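Local coordinates for cell shape-determining protein MreC (Listeria monocytogenes, PDB 2J5U) that is probably involved in forming and maintaining cell shape, as part of the machinery that keeps rod-shaped bacteria elongated, at residues A[78-81]-A[82-85]. Residues are numbered along the deposited sequence; the frame is centred on the assembly and turned at random.
Sequences RNPT and NWND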
loop_
_atom_site.group_PDB
_atom_site.type_symbol
_atom_site.label_atom_id
_atom_site.label_comp_id
_atom_site.label_asym_id
_atom_site.label_seq_id
_atom_site.Cartn_x
_atom_site.Cartn_y
_atom_site.Cartn_z
ATOM N N ARG A 78 4.081 89.524 22.178
ATOM C CA ARG A 78 4.936 88.943 23.198
ATOM C C ARG A 78 5.356 90.076 24.127
ATOM O O ARG A 78 5.878 91.096 23.686
ATOM C CB ARG A 78 6.151 88.286 22.550
ATOM C CG ARG A 78 7.004 87.492 23.504
ATOM C CD ARG A 78 8.021 86.667 22.747
ATOM N NE ARG A 78 8.793 85.803 23.628
ATOM C CZ ARG A 78 9.647 84.878 23.201
ATOM N NH1 ARG A 78 10.300 84.137 24.081
ATOM N NH2 ARG A 78 9.846 84.690 21.897
ATOM N N ASN A 79 5.104 89.892 25.417
ATOM C CA ASN A 79 5.413 90.908 26.399
ATOM C C ASN A 79 6.761 90.675 27.048
ATOM O O ASN A 79 7.040 89.591 27.540
ATOM C CB ASN A 79 4.325 90.927 27.474
ATOM C CG ASN A 79 4.430 92.127 28.394
ATOM O OD1 ASN A 79 5.523 92.562 28.757
ATOM N ND2 ASN A 79 3.286 92.660 28.787
ATOM N N PRO A 80 7.630 91.692 27.039
ATOM C CA PRO A 80 8.939 91.498 27.671
ATOM C C PRO A 80 8.838 91.121 29.147
ATOM O O PRO A 80 9.706 90.421 29.671
ATOM C CB PRO A 80 9.663 92.837 27.436
ATOM C CG PRO A 80 8.622 93.755 26.843
ATOM C CD PRO A 80 7.649 92.862 26.146
ATOM N N THR A 81 7.781 91.563 29.816
ATOM C CA THR A 81 7.615 91.226 31.227
ATOM C C THR A 81 7.613 89.707 31.445
ATOM O O THR A 81 8.158 89.229 32.435
ATOM C CB THR A 81 6.304 91.808 31.800
ATOM O OG1 THR A 81 6.246 93.215 31.524
ATOM C CG2 THR A 81 6.235 91.578 33.314
ATOM N N ASN A 82 6.996 88.956 30.532
ATOM C CA ASN A 82 6.944 87.501 30.642
ATOM C C ASN A 82 7.349 86.842 29.315
ATOM O O ASN A 82 6.759 85.856 28.863
ATOM C CB ASN A 82 5.546 87.053 31.085
ATOM C CG ASN A 82 4.464 87.464 30.121
ATOM O OD1 ASN A 82 4.697 88.237 29.192
ATOM N ND2 ASN A 82 3.263 86.951 30.338
ATOM N N TRP A 83 8.390 87.409 28.719
ATOM C CA TRP A 83 8.947 86.970 27.448
ATOM C C TRP A 83 9.147 85.463 27.286
ATOM O O TRP A 83 8.807 84.893 26.247
ATOM C CB TRP A 83 10.282 87.686 27.231
ATOM C CG TRP A 83 10.778 87.650 25.824
ATOM C CD1 TRP A 83 11.714 86.805 25.300
ATOM C CD2 TRP A 83 10.343 88.486 24.748
ATOM N NE1 TRP A 83 11.884 87.062 23.959
ATOM C CE2 TRP A 83 11.051 88.086 23.594
ATOM C CE3 TRP A 83 9.414 89.529 24.646
ATOM C CZ2 TRP A 83 10.863 88.692 22.353
ATOM C CZ3 TRP A 83 9.224 90.136 23.411
ATOM C CH2 TRP A 83 9.945 89.710 22.277
ATOM N N ASN A 84 9.701 84.821 28.306
ATOM C CA ASN A 84 9.969 83.391 28.237
ATOM C C ASN A 84 8.840 82.479 28.667
ATOM O O ASN A 84 8.987 81.262 28.664
ATOM C CB ASN A 84 11.205 83.051 29.064
ATOM C CG ASN A 84 12.452 83.662 28.498
ATOM O OD1 ASN A 84 12.606 83.762 27.279
ATOM N ND2 ASN A 84 13.363 84.064 29.372
ATOM N N ASP A 85 7.712 83.056 29.035
ATOM C CA ASP A 85 6.603 82.242 29.482
ATOM C C ASP A 85 5.548 82.016 28.421
ATOM O O ASP A 85 4.988 80.928 28.277
ATOM C CB ASP A 85 5.892 82.904 30.673
ATOM C CG ASP A 85 6.697 82.857 31.948
ATOM O OD1 ASP A 85 7.554 81.950 32.091
ATOM O OD2 ASP A 85 6.451 83.717 32.826
#
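Arg78 lies flat over one face of the Trp83 indole and, with the same side chain, grips the backbone carbonyl of that tryptophan. The guanidinium and ring planes are 12° apart, and Arg78 CZ sits 3.5 Å from the centroid of the five-membered ring of Trp83, a cation-pi stack. Further back, Arg78 CD rests over the six-membered ring of Trp83 in a CH-pi contact, 3.3 Å from its centroid. The arginine chain is extended throughout (chi1 -172°), which carries the aliphatic part across the benzene half and the charged end over the pyrrole half. At its NE-NH1 edge the guanidinium meets Trp83 O side-on, NE and NH1 of Arg78 both donating, at 2.8 and 2.7 Å, through bent bonds (N-H...O 140°) from the same face of the carbonyl, NH1 from above its plane; this double grip should fix the turn of the guanidinium. Pro80 CD adds a looser apolar touch on Trp83 CE3 at 4.1 Å. An Asx turn opens the bend: Asn79 OD1 accepts from Thr81 N at 2.7 Å and also from Thr81 OG1 at 2.9 Å. In the 3-10 turn that follows, the backbone bonds Asn82 N to Asn79 O and Trp83 N to Pro80 O are weak. Outside the loop, Trp83 NE1 donates to Tyr217 O and Arg78 NH1 to Met216 O, tying this surface connection between barrel strands 68-77 and 86-89 to the segment leading into strand 221-227.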